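PDB 6XJ9: agarase from Pseudoalteromonas fuliginea, which probably hydrolyses agarose, the galactan of red algae, as an agarase of glycoside hydrolase family 50. Local coordinates for residues Y132-H138 and L208-F214; N160-W164 and Q213-L219; R263-W269 and N755-Y759; Y300-D306 and G429-N435. All blocks are in the same frame, centred on the assembly; numbering follows the deposited sequence.

Contact 1: Y132-H138 and L208-F214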
# COMPACT_ATOMS: atom_id res chain seq x y z
N TYR A 132 -24.91 -1.04 -4.47
CA TYR A 132 -26.19 -0.95 -5.14
C TYR A 132 -26.05 -1.24 -6.63
O TYR A 132 -24.99 -1.06 -7.22
CB TYR A 132 -26.86 0.39 -4.84
CG TYR A 132 -26.16 1.57 -5.47
CD1 TYR A 132 -26.35 1.87 -6.81
CD2 TYR A 132 -25.30 2.37 -4.73
CE1 TYR A 132 -25.70 2.94 -7.41
CE2 TYR A 132 -24.65 3.45 -5.32
CZ TYR A 132 -24.85 3.73 -6.66
OH TYR A 132 -24.22 4.79 -7.25
N ALA A 133 -27.15 -1.73 -7.21
CA ALA A 133 -27.26 -1.98 -8.63
C ALA A 133 -28.59 -1.42 -9.12
O ALA A 133 -29.64 -1.87 -8.66
CB ALA A 133 -27.16 -3.47 -8.87
N LYS A 134 -28.54 -0.43 -10.01
CA LYS A 134 -29.74 0.18 -10.58
C LYS A 134 -30.43 -0.86 -11.46
O LYS A 134 -29.79 -1.46 -12.31
CB LYS A 134 -29.40 1.40 -11.43
CG LYS A 134 -28.98 2.66 -10.69
CD LYS A 134 -28.43 3.75 -11.61
CE LYS A 134 -27.18 3.32 -12.34
NZ LYS A 134 -26.26 4.46 -12.63
N LEU A 135 -31.74 -1.05 -11.24
CA LEU A 135 -32.47 -2.05 -12.00
C LEU A 135 -33.32 -1.38 -13.07
O LEU A 135 -33.71 -2.02 -14.04
CB LEU A 135 -33.30 -2.92 -11.05
CG LEU A 135 -32.47 -3.88 -10.18
CD1 LEU A 135 -33.34 -4.78 -9.32
CD2 LEU A 135 -31.53 -4.71 -11.04
N ASP A 136 -33.58 -0.08 -12.89
CA ASP A 136 -34.42 0.70 -13.78
C ASP A 136 -34.11 2.18 -13.58
O ASP A 136 -33.83 2.61 -12.47
CB ASP A 136 -35.91 0.43 -13.54
CG ASP A 136 -36.84 1.32 -14.36
OD1 ASP A 136 -37.10 0.98 -15.53
OD2 ASP A 136 -37.28 2.35 -13.82
N GLY A 137 -34.14 2.94 -14.68
CA GLY A 137 -34.00 4.39 -14.63
C GLY A 137 -32.57 4.85 -14.88
O GLY A 137 -31.67 4.03 -15.05
N HIS A 138 -32.39 6.18 -14.90
CA HIS A 138 -31.08 6.80 -15.04
C HIS A 138 -30.45 6.39 -16.37
O HIS A 138 -31.09 6.48 -17.42
CB HIS A 138 -30.23 6.58 -13.77
CG HIS A 138 -30.69 7.38 -12.59
ND1 HIS A 138 -29.83 7.76 -11.58
CD2 HIS A 138 -31.90 7.88 -12.26
CE1 HIS A 138 -30.50 8.45 -10.67
NE2 HIS A 138 -31.77 8.54 -11.07
N LEU A 208 -34.93 -2.77 -1.90
CA LEU A 208 -35.14 -1.99 -3.11
C LEU A 208 -35.32 -0.54 -2.70
O LEU A 208 -35.97 -0.26 -1.69
CB LEU A 208 -36.39 -2.49 -3.85
CG LEU A 208 -36.35 -3.92 -4.37
CD1 LEU A 208 -37.67 -4.26 -5.06
CD2 LEU A 208 -35.18 -4.14 -5.32
N ARG A 209 -34.74 0.39 -3.47
CA ARG A 209 -34.79 1.80 -3.10
C ARG A 209 -35.02 2.65 -4.35
O ARG A 209 -34.60 2.28 -5.44
CB ARG A 209 -33.49 2.27 -2.44
CG ARG A 209 -32.93 1.32 -1.39
CD ARG A 209 -31.64 1.86 -0.81
NE ARG A 209 -30.62 2.07 -1.82
CZ ARG A 209 -29.42 2.59 -1.58
NH1 ARG A 209 -29.10 2.96 -0.35
NH2 ARG A 209 -28.55 2.75 -2.57
N LYS A 210 -35.66 3.81 -4.15
CA LYS A 210 -35.80 4.81 -5.19
C LYS A 210 -34.43 5.41 -5.47
O LYS A 210 -33.72 5.78 -4.54
CB LYS A 210 -36.77 5.92 -4.74
CG LYS A 210 -38.16 5.46 -4.30
N ASN A 211 -34.06 5.52 -6.74
CA ASN A 211 -32.81 6.16 -7.14
C ASN A 211 -32.85 7.63 -6.72
O ASN A 211 -33.87 8.30 -6.90
CB ASN A 211 -32.57 6.06 -8.65
CG ASN A 211 -32.32 4.64 -9.12
OD1 ASN A 211 -31.88 3.80 -8.34
ND2 ASN A 211 -32.60 4.37 -10.38
N PRO A 212 -31.76 8.18 -6.14
CA PRO A 212 -31.67 9.62 -5.89
C PRO A 212 -31.74 10.40 -7.20
O PRO A 212 -31.72 9.81 -8.28
CB PRO A 212 -30.29 9.78 -5.24
CG PRO A 212 -29.95 8.41 -4.68
CD PRO A 212 -30.58 7.44 -5.66
N GLN A 213 -31.82 11.74 -7.10
CA GLN A 213 -31.89 12.62 -8.25
C GLN A 213 -30.79 12.28 -9.26
O GLN A 213 -29.62 12.15 -8.88
CB GLN A 213 -31.76 14.08 -7.78
CG GLN A 213 -32.10 15.11 -8.85
CD GLN A 213 -31.79 16.53 -8.44
OE1 GLN A 213 -31.59 16.83 -7.26
NE2 GLN A 213 -31.74 17.42 -9.41
N PHE A 214 -31.18 12.13 -10.53
CA PHE A 214 -30.31 11.87 -11.67
C PHE A 214 -29.37 13.05 -11.91
O PHE A 214 -29.83 14.15 -12.19
CB PHE A 214 -31.15 11.57 -12.92
CG PHE A 214 -30.38 11.29 -14.18
CD1 PHE A 214 -29.50 10.21 -14.27
CD2 PHE A 214 -30.52 12.10 -15.30
CE1 PHE A 214 -28.78 9.97 -15.42
CE2 PHE A 214 -29.80 11.85 -16.46
CZ PHE A 214 -28.93 10.78 -16.52
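The ends of two strands and the loops that follow them draw together here, from 9.2 Å between Tyr132 CA and Leu208 CA to 6.1 Å between His138 CA and Phe214 CA, in the CBM-like domain. The imidazole of His138 is held between side chains on opposite faces. Over one face lie CB and CD1 of Phe214, the CB 3.8 Å from the ring centroid, so that the phenyl edge meets the imidazole face with the planes at 61°. Phe214 CG stands anti to its backbone N (chi1 179°), which carries the phenyl alongside His138. Asn211 CB covers the opposite face, and Pro212 O lies at the ring edge, in plane, 3.0 Å from His138 CE1. His138 ND1 is hydrogen-bonded to Thr163 OG1. Losing the imidazole to an alanine here would probably open a gap between Phe214 and Asn211 and rob the Thr163 hydroxyl of one partner. Arg209 NH2 comes within 3.7 Å of Tyr132 CB while it pairs with Glu168 in a salt bridge. Asn211 is tied through its amide to Asn90 and Asp88. Strand 89-97 runs between strands 128-134 and 199-210, antiparallel to each, and strand 169-174 lies parallel to 128-134 on its other side.

Contact 2: N160-W164 and Q213-L219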
# COMPACT_ATOMS: atom_id res chain seq x y z
N ASN A 160 -19.89 3.36 -16.75
CA ASN A 160 -20.13 4.80 -16.70
C ASN A 160 -19.77 5.36 -15.33
O ASN A 160 -19.71 4.63 -14.34
CB ASN A 160 -21.62 5.10 -16.92
CG ASN A 160 -22.04 5.30 -18.36
OD1 ASN A 160 -21.22 5.48 -19.25
ND2 ASN A 160 -23.34 5.31 -18.59
N PRO A 161 -19.57 6.69 -15.18
CA PRO A 161 -19.56 7.32 -13.86
C PRO A 161 -20.91 7.05 -13.18
O PRO A 161 -21.90 6.80 -13.86
CB PRO A 161 -19.54 8.83 -14.17
CG PRO A 161 -18.94 8.92 -15.56
CD PRO A 161 -19.42 7.67 -16.27
N ASP A 162 -20.92 7.10 -11.85
CA ASP A 162 -22.14 7.07 -11.07
C ASP A 162 -23.08 8.18 -11.53
O ASP A 162 -22.63 9.24 -11.94
CB ASP A 162 -21.82 7.25 -9.58
CG ASP A 162 -21.06 6.09 -8.97
OD1 ASP A 162 -21.02 5.02 -9.60
OD2 ASP A 162 -20.53 6.27 -7.86
N THR A 163 -24.39 7.91 -11.45
CA THR A 163 -25.40 8.86 -11.89
C THR A 163 -25.86 9.71 -10.70
O THR A 163 -26.66 10.62 -10.88
CB THR A 163 -26.57 8.19 -12.61
OG1 THR A 163 -27.13 7.20 -11.75
CG2 THR A 163 -26.17 7.58 -13.94
N TRP A 164 -25.36 9.39 -9.51
CA TRP A 164 -25.46 10.30 -8.38
C TRP A 164 -24.24 10.10 -7.48
O TRP A 164 -23.66 9.02 -7.46
CB TRP A 164 -26.78 10.12 -7.62
CG TRP A 164 -26.92 8.80 -6.93
CD1 TRP A 164 -26.45 8.47 -5.69
CD2 TRP A 164 -27.55 7.61 -7.44
NE1 TRP A 164 -26.76 7.17 -5.39
CE2 TRP A 164 -27.43 6.61 -6.45
CE3 TRP A 164 -28.19 7.28 -8.64
CZ2 TRP A 164 -27.95 5.33 -6.61
CZ3 TRP A 164 -28.71 6.01 -8.80
CH2 TRP A 164 -28.59 5.05 -7.80
N GLN A 213 -31.82 11.74 -7.10
CA GLN A 213 -31.89 12.62 -8.25
C GLN A 213 -30.79 12.28 -9.26
O GLN A 213 -29.62 12.15 -8.88
CB GLN A 213 -31.76 14.08 -7.78
CG GLN A 213 -32.10 15.11 -8.85
CD GLN A 213 -31.79 16.53 -8.44
OE1 GLN A 213 -31.59 16.83 -7.26
NE2 GLN A 213 -31.74 17.42 -9.41
N PHE A 214 -31.18 12.13 -10.53
CA PHE A 214 -30.31 11.87 -11.67
C PHE A 214 -29.37 13.05 -11.91
O PHE A 214 -29.83 14.15 -12.19
CB PHE A 214 -31.15 11.57 -12.92
CG PHE A 214 -30.38 11.29 -14.18
CD1 PHE A 214 -29.50 10.21 -14.27
CD2 PHE A 214 -30.52 12.10 -15.30
CE1 PHE A 214 -28.78 9.97 -15.42
CE2 PHE A 214 -29.80 11.85 -16.46
CZ PHE A 214 -28.93 10.78 -16.52
N ASN A 215 -28.05 12.83 -11.78
CA ASN A 215 -27.10 13.88 -12.13
C ASN A 215 -26.89 13.89 -13.64
O ASN A 215 -26.12 13.10 -14.17
CB ASN A 215 -25.78 13.79 -11.35
CG ASN A 215 -24.69 14.68 -11.91
OD1 ASN A 215 -24.95 15.60 -12.68
ND2 ASN A 215 -23.45 14.39 -11.55
N THR A 216 -27.53 14.86 -14.29
CA THR A 216 -27.58 14.98 -15.74
C THR A 216 -26.20 15.33 -16.29
O THR A 216 -25.94 15.14 -17.48
CB THR A 216 -28.65 16.00 -16.15
OG1 THR A 216 -28.33 17.24 -15.52
CG2 THR A 216 -30.05 15.60 -15.72
N ALA A 217 -25.31 15.83 -15.42
CA ALA A 217 -23.97 16.20 -15.85
C ALA A 217 -22.96 15.07 -15.57
O ALA A 217 -21.76 15.32 -15.53
CB ALA A 217 -23.56 17.49 -15.17
N PHE A 218 -23.44 13.82 -15.44
CA PHE A 218 -22.56 12.75 -15.00
C PHE A 218 -21.55 12.34 -16.08
O PHE A 218 -20.54 11.72 -15.77
CB PHE A 218 -23.34 11.53 -14.51
CG PHE A 218 -23.84 10.59 -15.58
CD1 PHE A 218 -24.89 10.96 -16.42
CD2 PHE A 218 -23.31 9.31 -15.71
CE1 PHE A 218 -25.36 10.09 -17.39
CE2 PHE A 218 -23.80 8.44 -16.68
CZ PHE A 218 -24.83 8.82 -17.51
N LEU A 219 -21.84 12.65 -17.35
CA LEU A 219 -20.90 12.36 -18.42
C LEU A 219 -20.29 13.66 -18.96
O LEU A 219 -19.67 13.65 -20.02
CB LEU A 219 -21.60 11.59 -19.54
CG LEU A 219 -22.00 10.15 -19.22
CD1 LEU A 219 -22.97 9.61 -20.27
CD2 LEU A 219 -20.78 9.24 -19.12
O HOH W 1 -22.94 11.57 -10.48
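Thr163 and Phe218 meet because chi1 of Thr163 (56°) sets its methyl beside the backbone N, and chi1 of Phe218 (81°) tucks its ring between its own N and carbonyl carbon. Phe218 ends a type I beta turn from Asn215, a turn reinforced by an Asx turn in which Asn215 OD1 accepts from Ala217 N at 2.8 Å. Thr163 CG2 sits over one face of the phenyl, 3.8 Å from its centroid, and CG of the neighbouring Leu219 covers the opposite face, leaving the ring sandwiched. Its edge is met by Asn160, whose ND2 lies 3.7 Å from Phe218 CE2; the amide stands steeply to the ring and is fixed by Asp139 and Ser155. Pro161 CD packs on Leu219 CD2 at 3.5 Å, with the leucine side chain set roughly perpendicular to the proline's. The backbones join through Asn215 N, which donates to Thr163 O over 2.8 Å with a nearly straight N-H...O angle of 163°. Two loops of the CBM-like domain are thereby joined, one leading into strand 169-174 and the other leaving strand 199-210. A water adds a second bridge, donating to Asp162 O at 2.8 Å and accepting from Asn215 ND2 at 3.1 Å.

Contact 3: R263-W269 and N755-Y759; sequences RSRFGGW and NESMY
Tyr759, on helix 745-763, reaches across to a loop that turns back through a type I beta turn, Ser264 to Gly267, in a catalytic region consistent with the (beta/alpha)8 barrel of family 50 enzymes. Its CB lies squarely over the five-membered ring of Trp269, 3.5 Å from the centroid, a CH-pi contact. Tyr759 CG passes Trp269 CB, which in turn rests over the phenol face; the side chains run antiparallel, and although the rings are within 10° of parallel they are displaced so that little of one covers the other. Along one edge of the phenol, CD2 sits over the middle of the Arg263 guanidinium, 3.6 Å from Arg263 CZ, and CE2 approaches Arg263 NE. The ring therefore presents its edge to the guanidinium face, with the planes 77° apart. At the tip, Tyr759 OH donates to Gly267 O over 2.8 Å and is also hydrogen-bonded to Leu301 N of strand 299-305, which ties loop, helix and strand at one hydroxyl. Arg263 uses its own end on the helix backbone: NH2 donates to Asn755 O, 2.8 Å away with an N-H...O angle of 155°, and to Glu756 O, also at 2.8 Å, both oxygens lying close to the guanidinium plane.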
# COMPACT_ATOMS: atom_id res chain seq x y z
N ARG A 263 21.30 -11.52 -11.93
CA ARG A 263 20.53 -11.83 -13.13
C ARG A 263 21.46 -11.85 -14.34
O ARG A 263 22.30 -10.98 -14.48
CB ARG A 263 19.39 -10.82 -13.33
CG ARG A 263 18.27 -10.91 -12.30
CD ARG A 263 17.45 -12.19 -12.42
NE ARG A 263 16.39 -12.28 -11.42
CZ ARG A 263 16.56 -12.71 -10.17
NH1 ARG A 263 17.76 -13.09 -9.76
NH2 ARG A 263 15.54 -12.77 -9.34
N SER A 264 21.29 -12.85 -15.21
CA SER A 264 22.11 -12.95 -16.41
C SER A 264 21.66 -11.90 -17.42
O SER A 264 20.61 -11.28 -17.24
CB SER A 264 22.08 -14.35 -16.99
OG SER A 264 20.79 -14.67 -17.51
N ARG A 265 22.45 -11.71 -18.48
CA ARG A 265 22.19 -10.63 -19.43
C ARG A 265 20.80 -10.77 -20.06
O ARG A 265 20.16 -9.77 -20.33
CB ARG A 265 23.32 -10.46 -20.45
CG ARG A 265 23.73 -11.72 -21.21
CD ARG A 265 24.90 -11.51 -22.16
NE ARG A 265 24.84 -12.56 -23.18
CZ ARG A 265 25.55 -12.60 -24.30
NH1 ARG A 265 26.42 -11.65 -24.59
NH2 ARG A 265 25.37 -13.61 -25.14
N PHE A 266 20.35 -12.02 -20.26
CA PHE A 266 19.02 -12.31 -20.79
C PHE A 266 17.98 -12.45 -19.68
O PHE A 266 16.88 -12.93 -19.93
CB PHE A 266 19.06 -13.56 -21.69
CG PHE A 266 19.71 -13.36 -23.04
CD1 PHE A 266 19.01 -12.77 -24.09
CD2 PHE A 266 21.00 -13.79 -23.28
CE1 PHE A 266 19.60 -12.60 -25.34
CE2 PHE A 266 21.59 -13.60 -24.53
CZ PHE A 266 20.89 -13.01 -25.55
N GLY A 267 18.30 -12.00 -18.45
CA GLY A 267 17.34 -11.99 -17.36
C GLY A 267 17.15 -13.35 -16.68
O GLY A 267 16.19 -13.56 -15.93
N GLY A 268 18.08 -14.28 -16.91
CA GLY A 268 17.99 -15.57 -16.24
C GLY A 268 18.66 -15.60 -14.87
O GLY A 268 19.18 -14.58 -14.38
N TRP A 269 18.67 -16.80 -14.29
CA TRP A 269 19.10 -17.07 -12.92
C TRP A 269 20.62 -17.25 -12.91
O TRP A 269 21.11 -18.35 -13.14
CB TRP A 269 18.38 -18.32 -12.40
CG TRP A 269 18.59 -18.58 -10.94
CD1 TRP A 269 18.95 -17.68 -9.98
CD2 TRP A 269 18.40 -19.84 -10.26
NE1 TRP A 269 19.01 -18.29 -8.75
CE2 TRP A 269 18.67 -19.61 -8.89
CE3 TRP A 269 18.02 -21.12 -10.67
CZ2 TRP A 269 18.60 -20.62 -7.94
CZ3 TRP A 269 17.94 -22.12 -9.73
CH2 TRP A 269 18.23 -21.88 -8.38
N ASN A 755 9.77 -10.71 -8.63
CA ASN A 755 10.77 -11.03 -9.64
C ASN A 755 12.09 -11.39 -8.96
O ASN A 755 12.83 -12.23 -9.47
CB ASN A 755 10.98 -9.86 -10.60
CG ASN A 755 9.85 -9.68 -11.59
OD1 ASN A 755 9.36 -10.65 -12.17
ND2 ASN A 755 9.44 -8.43 -11.80
N GLU A 756 12.35 -10.76 -7.81
CA GLU A 756 13.59 -10.97 -7.08
C GLU A 756 13.65 -12.42 -6.59
O GLU A 756 14.68 -13.09 -6.70
CB GLU A 756 13.71 -9.97 -5.93
CG GLU A 756 15.02 -10.06 -5.17
CD GLU A 756 16.24 -9.79 -6.02
OE1 GLU A 756 16.22 -8.82 -6.80
OE2 GLU A 756 17.21 -10.58 -5.93
N SER A 757 12.51 -12.92 -6.08
CA SER A 757 12.50 -14.17 -5.36
C SER A 757 12.11 -15.35 -6.25
O SER A 757 12.21 -16.49 -5.80
CB SER A 757 11.63 -14.08 -4.13
OG SER A 757 10.29 -13.84 -4.51
N MET A 758 11.72 -15.11 -7.51
CA MET A 758 11.05 -16.16 -8.27
C MET A 758 11.94 -17.39 -8.48
O MET A 758 11.45 -18.51 -8.35
CB MET A 758 10.48 -15.71 -9.61
CG MET A 758 11.47 -15.16 -10.60
SD MET A 758 10.56 -14.38 -11.97
CE MET A 758 11.91 -13.51 -12.77
N TYR A 759 13.21 -17.19 -8.84
CA TYR A 759 14.06 -18.32 -9.17
C TYR A 759 14.24 -19.21 -7.95
O TYR A 759 14.03 -20.43 -8.00
CB TYR A 759 15.37 -17.86 -9.83
CG TYR A 759 15.18 -17.26 -11.20
CD1 TYR A 759 14.61 -18.00 -12.22
CD2 TYR A 759 15.57 -15.96 -11.48
CE1 TYR A 759 14.40 -17.45 -13.48
CE2 TYR A 759 15.40 -15.41 -12.74
CZ TYR A 759 14.82 -16.17 -13.75
OH TYR A 759 14.61 -15.63 -14.99

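Contact 4: Y300-D306 and G429-N435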
# COMPACT_ATOMS: atom_id res chain seq x y z
N TYR A 300 15.30 -19.60 -16.66
CA TYR A 300 14.58 -18.39 -17.03
C TYR A 300 13.09 -18.63 -16.85
O TYR A 300 12.58 -19.67 -17.24
CB TYR A 300 14.91 -18.02 -18.48
CG TYR A 300 14.25 -16.78 -19.03
CD1 TYR A 300 14.80 -15.52 -18.85
CD2 TYR A 300 13.08 -16.87 -19.77
CE1 TYR A 300 14.18 -14.38 -19.37
CE2 TYR A 300 12.46 -15.75 -20.30
CZ TYR A 300 13.01 -14.50 -20.10
OH TYR A 300 12.39 -13.40 -20.65
N LEU A 301 12.43 -17.67 -16.20
CA LEU A 301 10.98 -17.62 -16.11
C LEU A 301 10.53 -16.30 -16.75
O LEU A 301 11.23 -15.30 -16.63
CB LEU A 301 10.56 -17.67 -14.64
CG LEU A 301 10.96 -18.91 -13.85
CD1 LEU A 301 10.69 -18.70 -12.38
CD2 LEU A 301 10.24 -20.16 -14.35
N ALA A 302 9.38 -16.31 -17.43
CA ALA A 302 8.93 -15.13 -18.16
C ALA A 302 7.97 -14.31 -17.31
O ALA A 302 6.84 -14.72 -17.06
CB ALA A 302 8.27 -15.54 -19.46
N THR A 303 8.43 -13.12 -16.90
CA THR A 303 7.58 -12.14 -16.26
C THR A 303 7.65 -10.85 -17.08
O THR A 303 8.64 -10.59 -17.77
CB THR A 303 7.97 -11.90 -14.79
OG1 THR A 303 9.28 -11.34 -14.76
CG2 THR A 303 7.92 -13.17 -13.96
N GLY A 304 6.57 -10.07 -17.03
CA GLY A 304 6.49 -8.89 -17.87
C GLY A 304 5.05 -8.49 -18.13
O GLY A 304 4.14 -9.02 -17.50
N ILE A 305 4.87 -7.58 -19.10
CA ILE A 305 3.66 -6.81 -19.27
C ILE A 305 3.33 -6.78 -20.76
O ILE A 305 4.22 -6.63 -21.60
CB ILE A 305 3.90 -5.39 -18.71
CG1 ILE A 305 4.06 -5.38 -17.19
CG2 ILE A 305 2.81 -4.44 -19.16
CD1 ILE A 305 4.64 -4.09 -16.62
N ASP A 306 2.03 -6.86 -21.07
CA ASP A 306 1.59 -6.87 -22.45
C ASP A 306 1.29 -5.45 -22.92
O ASP A 306 1.10 -4.55 -22.11
CB ASP A 306 0.33 -7.71 -22.63
CG ASP A 306 0.43 -9.15 -22.16
OD1 ASP A 306 1.43 -9.83 -22.52
OD2 ASP A 306 -0.52 -9.61 -21.47
N GLY A 429 12.47 -5.63 -12.37
CA GLY A 429 12.89 -7.02 -12.31
C GLY A 429 12.21 -7.92 -13.35
O GLY A 429 12.40 -9.13 -13.34
N PHE A 430 11.42 -7.34 -14.26
CA PHE A 430 10.71 -8.18 -15.22
C PHE A 430 11.71 -8.81 -16.20
O PHE A 430 12.59 -8.13 -16.74
CB PHE A 430 9.61 -7.39 -15.94
CG PHE A 430 8.36 -7.13 -15.14
CD1 PHE A 430 7.59 -8.18 -14.66
CD2 PHE A 430 7.93 -5.84 -14.87
CE1 PHE A 430 6.42 -7.95 -13.94
CE2 PHE A 430 6.78 -5.61 -14.14
CZ PHE A 430 6.02 -6.67 -13.68
N SER A 431 11.50 -10.10 -16.48
CA SER A 431 12.39 -10.87 -17.33
C SER A 431 12.18 -10.60 -18.82
O SER A 431 13.02 -11.00 -19.62
CB SER A 431 12.26 -12.34 -17.06
OG SER A 431 11.01 -12.80 -17.53
N SER A 432 11.04 -9.98 -19.18
CA SER A 432 10.64 -9.88 -20.58
C SER A 432 9.73 -8.68 -20.81
O SER A 432 9.17 -8.13 -19.86
CB SER A 432 9.95 -11.17 -21.03
OG SER A 432 8.68 -11.32 -20.39
N LEU A 433 9.60 -8.28 -22.08
CA LEU A 433 8.47 -7.51 -22.58
C LEU A 433 7.44 -8.51 -23.08
O LEU A 433 7.80 -9.46 -23.77
CB LEU A 433 8.92 -6.64 -23.77
CG LEU A 433 10.03 -5.62 -23.52
CD1 LEU A 433 10.49 -5.00 -24.85
CD2 LEU A 433 9.54 -4.51 -22.59
N GLY A 434 6.16 -8.27 -22.78
CA GLY A 434 5.13 -9.25 -23.07
C GLY A 434 4.62 -9.17 -24.50
O GLY A 434 5.27 -8.60 -25.38
N ASN A 435 3.46 -9.79 -24.72
CA ASN A 435 2.85 -9.89 -26.03
C ASN A 435 2.42 -8.51 -26.50
O ASN A 435 2.07 -7.65 -25.68
CB ASN A 435 1.68 -10.89 -26.05
CG ASN A 435 1.38 -11.35 -27.46
OD1 ASN A 435 2.26 -11.33 -28.31
ND2 ASN A 435 0.13 -11.71 -27.73
O HOH W 2 7.38 -6.19 -19.69
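Ser431 OG is gripped by two backbone groups of one strand: it donates to Leu301 O, in the carbonyl plane on a lone pair, at 2.7 Å, and accepts from Thr303 N at 2.7 Å along a nearly straight N-H...O line (168°). That strand, 299-305, runs parallel to 709-714, as expected in the (beta/alpha)8 barrel of this family, and the segment packed against it is the loop that leaves helix 413-428 through a Schellman motif at Gly429. With chi1 at 70°, the Ser431 hydroxyl stands between its own N and carbonyl carbon, turned into the strand. Thr303 returns the grip: its OG1 accepts from Ser431 N at 3.1 Å and is also hydrogen-bonded to Asn755 OD1. Thr303 O receives Ser432 OG at 2.7 Å, from well above its carbonyl plane, and a weak bond from Ser432 N; that serine hydroxyl has His713 as a further partner. Phe430 CD1 lies 3.2 Å from Gly304 N and Phe430 CE2 3.6 Å from Ile305 CD1; Ile305 CG1 lies over one face of the ring, Thr303 OG1 at its edge near the plane, and Phe736 meets it edge-to-face. A serine in place of Phe430 would probably open a gap against Gly304 and leave the Ile305 methyl and the Phe736 ring without their aromatic neighbour. At Gly304 a beta carbon would clash with Ser432 O, and the backbone angles would also press it on the preceding carbonyl oxygen. Gly434 N donates to Ile305 O, and Asn435 N reaches Asp306 OD1 at 3.0 Å, on the anti side of the carboxylate and 17° out of its plane.

From the N terminus, contact 1 opens at 132-138 and contact 2 at 160-164; the chain then returns through 208-214, closing the first, and 213-219, closing the second. The two loops therefore cross, share Gln213 and Phe214, and touch through His138, Lys134 and Thr163, tying strand ends and loops of the CBM-like domain into one patch. Contact 3 opens next, at 263-269, and closes only at 755-759 near the C terminus, bringing the last helix onto the loop between helix 242-252 and strand 282-286. Contact 4 is nested within that span and joins strand 299-305 to the loop after helix 413-428; contacts 3 and 4 touch where Asn755 meets Thr303 and Tyr759 meets Leu301.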